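Local coordinates for oligopeptide-binding protein AppA (Bacillus subtilis, PDB 1XOC) that binds oligopeptides, including tetra- and pentapeptides, outside the cell membrane and delivers them to the App ABC permease, which can replace the Opp system in sporulation and competence, at residues 109-114 with 127-132; 242-247 with 302-307; 374-379 with 484-489. All coordinates share one frame; numbering follows the deposited sequence.

Interaction 1 (109-114 with 127-132); sequences VPLSKD and KSVEKK. With ZN (zinc ion), chain G.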
ATOM      1  N   VAL A 109     -15.220 -14.756  -5.970  1.00 28.53           N
ATOM      2  CA  VAL A 109     -14.946 -13.958  -7.206  1.00 28.17           C
ATOM      3  C   VAL A 109     -13.497 -14.170  -7.684  1.00 28.66           C
ATOM      4  O   VAL A 109     -13.281 -14.498  -8.838  1.00 28.08           O
ATOM      5  CB  VAL A 109     -15.259 -12.475  -7.006  1.00 28.82           C
ATOM      6  CG1 VAL A 109     -14.663 -11.624  -8.149  1.00 30.14           C
ATOM      7  CG2 VAL A 109     -16.793 -12.280  -6.968  1.00 27.85           C
ATOM      8  N   PRO A 110     -12.492 -13.981  -6.805  1.00 29.51           N
ATOM      9  CA  PRO A 110     -11.096 -14.193  -7.281  1.00 29.89           C
ATOM     10  C   PRO A 110     -10.715 -15.651  -7.590  1.00 31.14           C
ATOM     11  O   PRO A 110      -9.622 -15.906  -8.088  1.00 31.34           O
ATOM     12  CB  PRO A 110     -10.235 -13.650  -6.150  1.00 29.91           C
ATOM     13  CG  PRO A 110     -11.119 -13.606  -4.968  1.00 31.88           C
ATOM     14  CD  PRO A 110     -12.534 -13.491  -5.412  1.00 29.23           C
ATOM     15  N   LEU A 111     -11.602 -16.600  -7.303  1.00 30.99           N
ATOM     16  CA  LEU A 111     -11.377 -18.005  -7.674  1.00 31.89           C
ATOM     17  C   LEU A 111     -11.900 -18.342  -9.067  1.00 32.06           C
ATOM     18  O   LEU A 111     -11.625 -19.431  -9.593  1.00 32.04           O
ATOM     19  CB  LEU A 111     -12.025 -18.929  -6.634  1.00 32.76           C
ATOM     20  CG  LEU A 111     -11.283 -19.216  -5.321  1.00 37.51           C
ATOM     21  CD1 LEU A 111     -10.442 -18.092  -4.826  1.00 40.68           C
ATOM     22  CD2 LEU A 111     -12.242 -19.736  -4.284  1.00 35.42           C
ATOM     23  N   SER A 112     -12.634 -17.403  -9.674  1.00 31.40           N
ATOM     24  CA  SER A 112     -13.179 -17.593 -11.019  1.00 32.11           C
ATOM     25  C   SER A 112     -12.114 -17.476 -12.091  1.00 31.88           C
ATOM     26  O   SER A 112     -11.219 -16.644 -11.991  1.00 30.80           O
ATOM     27  CB  SER A 112     -14.231 -16.516 -11.289  1.00 31.84           C
ATOM     28  OG  SER A 112     -14.678 -16.538 -12.644  1.00 32.24           O
ATOM     29  N   LYS A 113     -12.232 -18.287 -13.136  1.00 33.21           N
ATOM     30  CA  LYS A 113     -11.359 -18.141 -14.297  1.00 34.29           C
ATOM     31  C   LYS A 113     -11.518 -16.772 -14.971  1.00 34.07           C
ATOM     32  O   LYS A 113     -10.651 -16.362 -15.767  1.00 34.59           O
ATOM     33  CB  LYS A 113     -11.656 -19.244 -15.326  1.00 35.79           C
ATOM     34  CG  LYS A 113     -13.013 -19.038 -16.059  1.00 37.66           C
ATOM     35  CD  LYS A 113     -13.542 -20.305 -16.709  1.00 39.14           C
ATOM     36  CE  LYS A 113     -14.989 -20.092 -17.227  1.00 42.46           C
ATOM     37  NZ  LYS A 113     -15.131 -18.901 -18.141  1.00 46.11           N
ATOM     38  N   ASP A 114     -12.629 -16.082 -14.703  1.00 33.46           N
ATOM     39  CA  ASP A 114     -12.912 -14.785 -15.323  1.00 33.67           C
ATOM     40  C   ASP A 114     -12.472 -13.598 -14.484  1.00 32.92           C
ATOM     41  O   ASP A 114     -12.635 -12.470 -14.903  1.00 33.16           O
ATOM     42  CB  ASP A 114     -14.409 -14.658 -15.680  1.00 33.44           C
ATOM     43  CG  ASP A 114     -14.838 -15.629 -16.776  1.00 37.26           C
ATOM     44  OD1 ASP A 114     -13.994 -15.936 -17.636  1.00 36.15           O
ATOM     45  OD2 ASP A 114     -16.002 -16.088 -16.762  1.00 40.45           O
ATOM     46  N   LYS A 127      -9.029 -23.260  -2.008  1.00 35.17           N
ATOM     47  CA  LYS A 127      -9.634 -24.258  -2.864  1.00 35.66           C
ATOM     48  C   LYS A 127     -11.110 -23.933  -3.076  1.00 35.88           C
ATOM     49  O   LYS A 127     -11.617 -23.996  -4.208  1.00 35.68           O
ATOM     50  CB  LYS A 127      -9.520 -25.614  -2.216  1.00 36.22           C
ATOM     51  CG  LYS A 127     -10.033 -26.742  -3.071  1.00 37.13           C
ATOM     52  CD  LYS A 127     -10.062 -28.006  -2.257  1.00 38.91           C
ATOM     53  CE  LYS A 127      -8.669 -28.523  -1.998  1.00 42.47           C
ATOM     54  NZ  LYS A 127      -8.715 -29.895  -1.389  1.00 44.02           N
ATOM     55  N   SER A 128     -11.808 -23.634  -1.978  1.00 34.48           N
ATOM     56  CA  SER A 128     -13.239 -23.350  -2.043  1.00 34.23           C
ATOM     57  C   SER A 128     -13.721 -22.585  -0.831  1.00 33.19           C
ATOM     58  O   SER A 128     -13.059 -22.544   0.201  1.00 31.46           O
ATOM     59  CB  SER A 128     -14.046 -24.644  -2.129  1.00 34.58           C
ATOM     60  OG  SER A 128     -13.819 -25.454  -0.993  1.00 36.24           O
ATOM     61  N   VAL A 129     -14.912 -22.055  -1.002  1.00 32.94           N
ATOM     62  CA  VAL A 129     -15.564 -21.332   0.065  1.00 32.65           C
ATOM     63  C   VAL A 129     -17.026 -21.754   0.041  1.00 32.67           C
ATOM     64  O   VAL A 129     -17.680 -21.618  -1.000  1.00 31.54           O
ATOM     65  CB  VAL A 129     -15.491 -19.768  -0.114  1.00 34.12           C
ATOM     66  CG1 VAL A 129     -16.264 -19.041   0.959  1.00 34.48           C
ATOM     67  CG2 VAL A 129     -14.067 -19.314  -0.223  1.00 33.21           C
ATOM     68  N   GLU A 130     -17.532 -22.299   1.171  1.00 30.97           N
ATOM     69  CA  GLU A 130     -18.815 -22.996   1.219  1.00 31.57           C
ATOM     70  C   GLU A 130     -19.722 -22.423   2.273  1.00 30.20           C
ATOM     71  O   GLU A 130     -19.289 -22.134   3.371  1.00 29.68           O
ATOM     72  CB  GLU A 130     -18.605 -24.477   1.582  1.00 30.98           C
ATOM     73  CG  GLU A 130     -17.756 -25.206   0.607  1.00 33.58           C
ATOM     74  CD  GLU A 130     -17.580 -26.644   0.943  1.00 35.27           C
ATOM     75  OE1 GLU A 130     -17.840 -27.014   2.106  1.00 37.44           O
ATOM     76  OE2 GLU A 130     -17.177 -27.409   0.037  1.00 40.49           O
ATOM     77  N   LYS A 131     -20.990 -22.287   1.937  1.00 29.94           N
ATOM     78  CA  LYS A 131     -21.991 -21.879   2.900  1.00 30.47           C
ATOM     79  C   LYS A 131     -22.387 -23.073   3.734  1.00 30.39           C
ATOM     80  O   LYS A 131     -22.771 -24.110   3.197  1.00 30.93           O
ATOM     81  CB  LYS A 131     -23.226 -21.364   2.157  1.00 30.71           C
ATOM     82  CG  LYS A 131     -24.327 -20.858   3.075  1.00 31.46           C
ATOM     83  CD  LYS A 131     -25.487 -20.338   2.271  1.00 32.21           C
ATOM     84  CE  LYS A 131     -26.608 -19.874   3.160  1.00 34.49           C
ATOM     85  NZ  LYS A 131     -27.748 -19.382   2.322  1.00 36.45           N
ATOM     86  N   LYS A 132     -22.293 -22.900   5.045  1.00 30.17           N
ATOM     87  CA  LYS A 132     -22.696 -23.944   6.006  1.00 30.87           C
ATOM     88  C   LYS A 132     -23.935 -23.582   6.817  1.00 31.70           C
ATOM     89  O   LYS A 132     -24.437 -24.405   7.554  1.00 34.27           O
ATOM     90  CB  LYS A 132     -21.525 -24.304   6.909  1.00 31.63           C
ATOM     91  CG  LYS A 132     -20.339 -24.869   6.097  1.00 31.29           C
ATOM     92  CD  LYS A 132     -20.719 -26.233   5.536  1.00 30.19           C
ATOM     93  CE  LYS A 132     -19.510 -27.055   5.150  1.00 31.60           C
ATOM     94  NZ  LYS A 132     -19.945 -28.281   4.413  1.00 35.29           N
TER
HETATM   95 ZN    ZN G 525     -17.583 -29.179   1.329  1.00 39.82          ZN
HETATM   96  O   HOH W   1     -17.329 -29.427   3.602  1.00 38.37           O
HETATM   97  O   HOH W   2     -19.789 -29.741   1.277  1.00 36.76           O
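Leu-111, the last residue of the 3-10 turn 109-111, carries the whole approach of 109-114 to strand 127-132 through one methyl group. Its chi1 of -81° sends the side chain toward the strand, with chi2 away from a staggered value. CD2 stands 4.3 Å from Lys-127 O, 4.4 Å from Ser-128 CA and 4.5 Å from Val-129 CG2, touching main-chain atoms of the first two residues and, at the limit of contact, a valine methyl. Such distances, with 84 Å² buried, describe a light surface contact. The turn is closed by Ser-112 N bonding back to Val-109 O. The strand edges a five-stranded antiparallel sheet, and a classic beta bulge, in which Lys-127 and Ser-128 both face Lys-140, makes its pairing irregular where Leu-111 touches. Val-129 packs on Val-104 and Tyr-107 of helix 100-108, so the leucine extends the helix-to-sheet packing past the helix end. Ser-112 OG accepts from Asp-114 N at 2.9 Å with an angle of 160°, an ST turn. Lys-113 NZ then forms a salt bridge with Asp-114 OD1 on its syn side at 3.2 Å, 30° out of the carboxylate plane. Glu-130 binds a zinc ion through both carboxylate oxygens.

Interaction 2 (242-247 with 302-307); sequences VPATDY and DGDGEV. With ZN (zinc ion), chain E; ZN (zinc ion), chain I.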
ATOM      1  N   VAL A 242       1.173  15.742   7.556  1.00 29.56           N
ATOM      2  CA  VAL A 242       2.038  16.867   7.248  1.00 30.53           C
ATOM      3  C   VAL A 242       3.441  16.402   6.883  1.00 30.95           C
ATOM      4  O   VAL A 242       4.069  15.665   7.654  1.00 30.08           O
ATOM      5  CB  VAL A 242       2.163  17.806   8.482  1.00 30.43           C
ATOM      6  CG1 VAL A 242       3.092  18.964   8.198  1.00 32.69           C
ATOM      7  CG2 VAL A 242       0.780  18.262   8.922  1.00 32.79           C
ATOM      8  N   PRO A 243       3.979  16.866   5.747  1.00 31.86           N
ATOM      9  CA  PRO A 243       5.390  16.567   5.443  1.00 31.54           C
ATOM     10  C   PRO A 243       6.330  17.006   6.560  1.00 31.57           C
ATOM     11  O   PRO A 243       6.130  18.060   7.155  1.00 31.15           O
ATOM     12  CB  PRO A 243       5.663  17.421   4.197  1.00 32.37           C
ATOM     13  CG  PRO A 243       4.340  17.567   3.546  1.00 32.59           C
ATOM     14  CD  PRO A 243       3.352  17.668   4.676  1.00 31.95           C
ATOM     15  N   ALA A 244       7.385  16.238   6.813  1.00 32.23           N
ATOM     16  CA  ALA A 244       8.317  16.574   7.908  1.00 32.63           C
ATOM     17  C   ALA A 244       8.904  17.976   7.827  1.00 33.37           C
ATOM     18  O   ALA A 244       9.111  18.634   8.852  1.00 34.32           O
ATOM     19  CB  ALA A 244       9.452  15.571   7.972  1.00 32.91           C
ATOM     20  N   THR A 245       9.193  18.438   6.610  1.00 33.29           N
ATOM     21  CA  THR A 245       9.764  19.749   6.406  1.00 33.87           C
ATOM     22  C   THR A 245       8.823  20.872   6.851  1.00 33.40           C
ATOM     23  O   THR A 245       9.281  21.967   7.151  1.00 33.93           O
ATOM     24  CB  THR A 245      10.184  19.966   4.925  1.00 34.22           C
ATOM     25  OG1 THR A 245       9.082  19.702   4.066  1.00 36.02           O
ATOM     26  CG2 THR A 245      11.308  19.022   4.536  1.00 35.72           C
ATOM     27  N   ASP A 246       7.521  20.584   6.922  1.00 33.00           N
ATOM     28  CA  ASP A 246       6.527  21.566   7.354  1.00 33.23           C
ATOM     29  C   ASP A 246       6.091  21.411   8.822  1.00 32.72           C
ATOM     30  O   ASP A 246       5.159  22.089   9.255  1.00 32.59           O
ATOM     31  CB  ASP A 246       5.292  21.475   6.456  1.00 33.67           C
ATOM     32  CG  ASP A 246       5.584  21.862   5.021  1.00 36.65           C
ATOM     33  OD1 ASP A 246       5.212  21.102   4.114  1.00 40.20           O
ATOM     34  OD2 ASP A 246       6.185  22.932   4.807  1.00 42.03           O
ATOM     35  N   TYR A 247       6.742  20.524   9.579  1.00 31.79           N
ATOM     36  CA  TYR A 247       6.335  20.263  10.959  1.00 31.99           C
ATOM     37  C   TYR A 247       6.331  21.532  11.826  1.00 31.90           C
ATOM     38  O   TYR A 247       5.351  21.812  12.518  1.00 30.21           O
ATOM     39  CB  TYR A 247       7.249  19.224  11.613  1.00 31.89           C
ATOM     40  CG  TYR A 247       6.728  18.797  12.959  1.00 30.68           C
ATOM     41  CD1 TYR A 247       6.937  19.588  14.088  1.00 29.00           C
ATOM     42  CD2 TYR A 247       6.031  17.629  13.103  1.00 31.60           C
ATOM     43  CE1 TYR A 247       6.438  19.207  15.331  1.00 29.79           C
ATOM     44  CE2 TYR A 247       5.528  17.234  14.334  1.00 31.75           C
ATOM     45  CZ  TYR A 247       5.755  18.026  15.450  1.00 30.50           C
ATOM     46  OH  TYR A 247       5.258  17.655  16.666  1.00 30.69           O
ATOM     47  N   ASP A 302      14.702  16.718   5.772  1.00 33.82           N
ATOM     48  CA  ASP A 302      15.267  17.446   6.904  1.00 34.31           C
ATOM     49  C   ASP A 302      15.688  16.485   8.027  1.00 32.62           C
ATOM     50  O   ASP A 302      15.537  16.771   9.207  1.00 31.76           O
ATOM     51  CB  ASP A 302      14.281  18.512   7.412  1.00 35.07           C
ATOM     52  CG  ASP A 302      14.214  19.732   6.493  1.00 40.37           C
ATOM     53  OD1 ASP A 302      14.856  19.724   5.407  1.00 45.07           O
ATOM     54  OD2 ASP A 302      13.510  20.711   6.852  1.00 46.79           O
ATOM     55  N   GLY A 303      16.226  15.344   7.627  1.00 32.11           N
ATOM     56  CA  GLY A 303      16.739  14.368   8.563  1.00 32.06           C
ATOM     57  C   GLY A 303      15.700  13.525   9.268  1.00 31.91           C
ATOM     58  O   GLY A 303      16.023  12.749  10.154  1.00 32.16           O
ATOM     59  N   ASP A 304      14.443  13.614   8.835  1.00 30.62           N
ATOM     60  CA  ASP A 304      13.328  12.951   9.504  1.00 31.01           C
ATOM     61  C   ASP A 304      12.938  11.690   8.760  1.00 31.74           C
ATOM     62  O   ASP A 304      12.151  11.734   7.828  1.00 33.06           O
ATOM     63  CB  ASP A 304      12.170  13.942   9.579  1.00 30.77           C
ATOM     64  CG  ASP A 304      11.076  13.534  10.563  1.00 29.87           C
ATOM     65  OD1 ASP A 304      10.658  14.369  11.376  1.00 28.74           O
ATOM     66  OD2 ASP A 304      10.526  12.431  10.432  1.00 33.70           O
ATOM     67  N   GLY A 305      13.513  10.563   9.176  1.00 32.11           N
ATOM     68  CA  GLY A 305      13.398   9.317   8.444  1.00 31.63           C
ATOM     69  C   GLY A 305      14.771   8.662   8.411  1.00 31.61           C
ATOM     70  O   GLY A 305      15.775   9.304   8.600  1.00 32.79           O
ATOM     71  N   GLU A 306      14.805   7.357   8.176  1.00 31.73           N
ATOM     72  CA  GLU A 306      16.050   6.613   8.119  1.00 30.31           C
ATOM     73  C   GLU A 306      16.201   5.913   6.768  1.00 29.55           C
ATOM     74  O   GLU A 306      15.224   5.432   6.202  1.00 29.15           O
ATOM     75  CB  GLU A 306      16.039   5.527   9.188  1.00 30.95           C
ATOM     76  CG  GLU A 306      16.016   6.053  10.593  1.00 32.58           C
ATOM     77  CD  GLU A 306      17.180   6.952  10.918  1.00 35.65           C
ATOM     78  OE1 GLU A 306      18.354   6.636  10.535  1.00 38.21           O
ATOM     79  OE2 GLU A 306      16.932   7.966  11.621  1.00 37.74           O
ATOM     80  N   VAL A 307      17.443   5.817   6.289  1.00 29.39           N
ATOM     81  CA  VAL A 307      17.701   5.113   5.051  1.00 29.43           C
ATOM     82  C   VAL A 307      17.310   3.643   5.227  1.00 28.94           C
ATOM     83  O   VAL A 307      17.592   3.047   6.268  1.00 28.67           O
ATOM     84  CB  VAL A 307      19.194   5.237   4.625  1.00 28.69           C
ATOM     85  CG1 VAL A 307      19.506   4.380   3.407  1.00 29.98           C
ATOM     86  CG2 VAL A 307      19.543   6.675   4.318  1.00 30.76           C
TER
HETATM   87 ZN    ZN E 523       9.151  13.623  12.453  1.00 20.45          ZN
HETATM   88 ZN    ZN I 527      18.769   8.887  11.536  1.00 30.66          ZN
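With chi1 at -165°, Asp-304 sets CG anti to its backbone N and brings its carboxylate past Ala-244 to a zinc ion; in Thr-245, chi1 of 54° turns CG2 anti to the carbonyl carbon, where it meets Asp-302. These two pairs make the contact, which buries 174 Å². In the first, Ala-244 CB sits over one face of the Asp-304 carboxylate, 3.7 Å from Asp-304 CG, and against Asp-304 CB at 3.6 Å. In the second, Thr-245 CG2 comes down on the face of the Asp-302 carboxylate, 3.6 Å from Asp-302 CG, which explains its similar range from both oxygens; the two side chains cross at about a right angle. Both approaches are van der Waals contacts.

Segment 242-247 is a loop leaving the sheet that contains strand 483-496, while 302-307 runs from a helix end into strand 306-307 of the same sheet. The residues 244-246 form a 3-10 turn between strand 240-241 and helix 247-250, with Asp-246 N bonded to Pro-243 O. Asp-302 comes just after helix 293-300 and, like Gly-303, has positive phi as the chain turns toward strand 306-307.

Asp-304 OD1 binds the zinc at 2.0 Å, and His-492 NE2 is the other ligand from this chain. Asp-304 OD2, a longer 2.7 Å from the zinc, also accepts from Asn-490 ND2, which probably helps hold the carboxylate's rotation. Ala-244 also packs on His-492, so it touches both of these ligands. Farther along, Glu-306 holds a separate zinc ion with OE1 and OE2, the latter at 2.1 Å.

Interaction 3 (374-379 with 484-489); sequences EDIAVV and TFLYYP. With ZN (zinc ion), chain F; ZN (zinc ion), chain J.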
ATOM      1  N   GLU A 374       8.914  14.346  -5.588  1.00 29.57           N
ATOM      2  CA  GLU A 374       9.290  15.209  -6.687  1.00 29.75           C
ATOM      3  C   GLU A 374      10.719  15.690  -6.481  1.00 28.96           C
ATOM      4  O   GLU A 374      11.532  15.674  -7.405  1.00 28.29           O
ATOM      5  CB  GLU A 374       8.290  16.378  -6.845  1.00 29.97           C
ATOM      6  CG  GLU A 374       6.809  15.915  -7.104  1.00 33.61           C
ATOM      7  CD  GLU A 374       5.798  17.056  -7.050  1.00 33.79           C
ATOM      8  OE1 GLU A 374       6.236  18.211  -6.831  1.00 39.20           O
ATOM      9  OE2 GLU A 374       4.562  16.828  -7.259  1.00 34.88           O
ATOM     10  N   ASP A 375      11.043  16.150  -5.287  1.00 27.30           N
ATOM     11  CA  ASP A 375      12.408  16.537  -4.938  1.00 28.41           C
ATOM     12  C   ASP A 375      13.416  15.384  -5.068  1.00 28.78           C
ATOM     13  O   ASP A 375      14.531  15.560  -5.577  1.00 28.65           O
ATOM     14  CB  ASP A 375      12.471  17.059  -3.500  1.00 28.04           C
ATOM     15  CG  ASP A 375      11.749  18.377  -3.316  1.00 29.82           C
ATOM     16  OD1 ASP A 375      11.548  18.818  -2.171  1.00 32.14           O
ATOM     17  OD2 ASP A 375      11.374  19.006  -4.329  1.00 30.07           O
ATOM     18  N   ILE A 376      13.060  14.219  -4.575  1.00 28.28           N
ATOM     19  CA  ILE A 376      13.952  13.081  -4.731  1.00 29.04           C
ATOM     20  C   ILE A 376      14.254  12.821  -6.186  1.00 28.45           C
ATOM     21  O   ILE A 376      15.392  12.500  -6.528  1.00 29.43           O
ATOM     22  CB  ILE A 376      13.356  11.833  -4.109  1.00 29.25           C
ATOM     23  CG1 ILE A 376      13.331  11.973  -2.597  1.00 31.93           C
ATOM     24  CG2 ILE A 376      14.167  10.580  -4.517  1.00 30.53           C
ATOM     25  CD1 ILE A 376      12.573  10.873  -1.910  1.00 32.40           C
ATOM     26  N   ALA A 377      13.246  12.942  -7.053  1.00 29.10           N
ATOM     27  CA  ALA A 377      13.456  12.696  -8.487  1.00 28.73           C
ATOM     28  C   ALA A 377      14.473  13.648  -9.114  1.00 28.48           C
ATOM     29  O   ALA A 377      15.315  13.273  -9.956  1.00 28.51           O
ATOM     30  CB  ALA A 377      12.161  12.727  -9.238  1.00 29.20           C
ATOM     31  N   VAL A 378      14.423  14.893  -8.676  1.00 27.96           N
ATOM     32  CA  VAL A 378      15.371  15.916  -9.147  1.00 28.00           C
ATOM     33  C   VAL A 378      16.773  15.621  -8.590  1.00 28.63           C
ATOM     34  O   VAL A 378      17.763  15.707  -9.293  1.00 28.33           O
ATOM     35  CB  VAL A 378      14.895  17.314  -8.744  1.00 28.82           C
ATOM     36  CG1 VAL A 378      15.915  18.331  -9.096  1.00 30.20           C
ATOM     37  CG2 VAL A 378      13.530  17.614  -9.419  1.00 28.44           C
ATOM     38  N   VAL A 379      16.854  15.185  -7.341  1.00 28.71           N
ATOM     39  CA  VAL A 379      18.148  14.858  -6.749  1.00 29.46           C
ATOM     40  C   VAL A 379      18.791  13.635  -7.432  1.00 29.24           C
ATOM     41  O   VAL A 379      19.991  13.620  -7.710  1.00 29.52           O
ATOM     42  CB  VAL A 379      18.024  14.626  -5.224  1.00 30.19           C
ATOM     43  CG1 VAL A 379      19.340  14.092  -4.663  1.00 33.07           C
ATOM     44  CG2 VAL A 379      17.645  15.914  -4.484  1.00 29.67           C
ATOM     45  N   THR A 484      16.101   0.317  -5.622  1.00 29.87           N
ATOM     46  CA  THR A 484      16.918   1.078  -4.701  1.00 29.02           C
ATOM     47  C   THR A 484      16.019   1.455  -3.534  1.00 29.59           C
ATOM     48  O   THR A 484      15.068   2.226  -3.680  1.00 30.26           O
ATOM     49  CB  THR A 484      17.547   2.335  -5.360  1.00 28.67           C
ATOM     50  OG1 THR A 484      18.443   1.902  -6.372  1.00 30.26           O
ATOM     51  CG2 THR A 484      18.288   3.137  -4.401  1.00 30.19           C
ATOM     52  N   PHE A 485      16.312   0.910  -2.370  1.00 29.53           N
ATOM     53  CA  PHE A 485      15.528   1.213  -1.202  1.00 28.98           C
ATOM     54  C   PHE A 485      15.955   2.585  -0.719  1.00 29.17           C
ATOM     55  O   PHE A 485      17.145   2.854  -0.628  1.00 29.43           O
ATOM     56  CB  PHE A 485      15.729   0.118  -0.139  1.00 29.97           C
ATOM     57  CG  PHE A 485      15.233  -1.221  -0.590  1.00 29.68           C
ATOM     58  CD1 PHE A 485      16.113  -2.143  -1.166  1.00 32.94           C
ATOM     59  CD2 PHE A 485      13.893  -1.542  -0.508  1.00 32.34           C
ATOM     60  CE1 PHE A 485      15.649  -3.370  -1.641  1.00 31.88           C
ATOM     61  CE2 PHE A 485      13.431  -2.753  -0.971  1.00 32.23           C
ATOM     62  CZ  PHE A 485      14.307  -3.673  -1.532  1.00 31.23           C
ATOM     63  N   LEU A 486      15.000   3.476  -0.429  1.00 29.40           N
ATOM     64  CA  LEU A 486      15.336   4.854  -0.077  1.00 29.19           C
ATOM     65  C   LEU A 486      15.224   5.126   1.420  1.00 29.50           C
ATOM     66  O   LEU A 486      16.224   5.419   2.055  1.00 30.47           O
ATOM     67  CB  LEU A 486      14.525   5.863  -0.921  1.00 29.54           C
ATOM     68  CG  LEU A 486      14.815   5.944  -2.443  1.00 30.95           C
ATOM     69  CD1 LEU A 486      13.806   6.898  -3.072  1.00 32.35           C
ATOM     70  CD2 LEU A 486      16.249   6.330  -2.763  1.00 30.75           C
ATOM     71  N   TYR A 487      14.027   5.051   1.991  1.00 30.12           N
ATOM     72  CA  TYR A 487      13.865   5.311   3.413  1.00 29.67           C
ATOM     73  C   TYR A 487      12.593   4.723   4.017  1.00 28.63           C
ATOM     74  O   TYR A 487      11.666   4.370   3.315  1.00 27.80           O
ATOM     75  CB  TYR A 487      13.933   6.802   3.727  1.00 31.14           C
ATOM     76  CG  TYR A 487      12.957   7.624   2.938  1.00 33.30           C
ATOM     77  CD1 TYR A 487      13.272   8.045   1.674  1.00 36.31           C
ATOM     78  CD2 TYR A 487      11.724   7.977   3.455  1.00 36.54           C
ATOM     79  CE1 TYR A 487      12.409   8.772   0.938  1.00 36.79           C
ATOM     80  CE2 TYR A 487      10.837   8.730   2.706  1.00 35.76           C
ATOM     81  CZ  TYR A 487      11.200   9.118   1.444  1.00 35.09           C
ATOM     82  OH  TYR A 487      10.364   9.866   0.653  1.00 39.96           O
ATOM     83  N   TYR A 488      12.582   4.638   5.341  1.00 28.52           N
ATOM     84  CA  TYR A 488      11.371   4.324   6.106  1.00 28.03           C
ATOM     85  C   TYR A 488      10.750   5.618   6.614  1.00 28.16           C
ATOM     86  O   TYR A 488      11.355   6.312   7.433  1.00 29.18           O
ATOM     87  CB  TYR A 488      11.728   3.434   7.302  1.00 27.82           C
ATOM     88  CG  TYR A 488      12.445   2.171   6.904  1.00 27.06           C
ATOM     89  CD1 TYR A 488      11.848   1.242   6.072  1.00 28.49           C
ATOM     90  CD2 TYR A 488      13.707   1.875   7.410  1.00 26.00           C
ATOM     91  CE1 TYR A 488      12.513   0.075   5.692  1.00 26.91           C
ATOM     92  CE2 TYR A 488      14.378   0.708   7.050  1.00 27.58           C
ATOM     93  CZ  TYR A 488      13.775  -0.186   6.193  1.00 27.92           C
ATOM     94  OH  TYR A 488      14.459  -1.336   5.834  1.00 30.17           O
ATOM     95  N   PRO A 489       9.577   5.992   6.091  1.00 29.89           N
ATOM     96  CA  PRO A 489       9.035   7.287   6.458  1.00 29.28           C
ATOM     97  C   PRO A 489       8.303   7.325   7.771  1.00 29.27           C
ATOM     98  O   PRO A 489       7.797   6.291   8.233  1.00 29.13           O
ATOM     99  CB  PRO A 489       8.003   7.520   5.383  1.00 29.81           C
ATOM    100  CG  PRO A 489       7.563   6.201   4.986  1.00 31.25           C
ATOM    101  CD  PRO A 489       8.734   5.319   5.092  1.00 29.96           C
TER
HETATM  102 ZN    ZN F 524       4.259  19.209  -6.927  0.50 30.31          ZN
HETATM  103 ZN    ZN J 528      10.501  20.770  -2.457  1.00 35.24          ZN
HETATM  104  O   HOH W   3       3.537  19.070  -9.009  1.00 40.18           O
HETATM  105  O   HOH W   4       5.421  21.081  -6.802  0.50 31.34           O
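Ile-376, with 64 Å² buried by the contact, reaches from helix 371-385 to two neighbouring residues of strand 483-496, Leu-486 and Tyr-487. Its two branches divide the work. CG2 meets Leu-486 CD1 at 4.0 Å, the two side chains pointing at each other tip to tip. CD1, at the end of the other branch, lies 3.5 Å from Tyr-487 CE1 and equally far from Tyr-487 OH; it meets the ring at its edge, near the ring plane. The extended CG1-CD1 arm, chi2 171°, carries that methyl to the phenol end of the ring.

Leu-486 and Tyr-487 are consecutive, yet both point their side chains toward the helix, whereas successive residues of a regular strand alternate. The bulge explains this: both residues face Val-267 on the adjacent strand 265-271, and Leu-486 has a psi of -65°, far from extended values. In the tyrosine, chi1 of 55° puts CG between the backbone N and the carbonyl carbon, and this turn of the ring brings its CE1 and OH end to Ile-376 CD1.

All three touching residues are buried. Ile-376 also packs on Ile-296 of helix 293-300, and Leu-486 on Ile-269, which places the contact between helices and sheet. On the outer part of the helix, Glu-374 binds one zinc ion through both oxygens together with two waters, and Asp-375 binds another chiefly through OD1, at 2.2 Å.

Tyr-487 also packs on the backbone of the bound peptide, and Pro-489 on one of its aromatic side chains. A classic bulge thus presents two side chains to a helix packed on a mixed sheet, an alpha/beta lobe of the periplasmic-binding-protein fold, beside the peptide site.

Along the chain the three contacts follow in series, each closing before the next opens. Interaction 1 stands apart on the antiparallel sheet ending in strand 126-133: its centre is about 45 Å from that of interaction 2 and 41 Å from that of interaction 3, on the opposite side of the chain's centre. Interactions 2 and 3 have centres about 12 Å apart and meet in one mixed sheet, where strands 306-307 and 483-496 are antiparallel neighbours; Glu-306 O lies 2.9 Å from Tyr-488 N, a probable hydrogen bond. Strand 483-496 therefore links the zinc ligand His-492, beside interaction 2, with the peptide-touching residues of interaction 3.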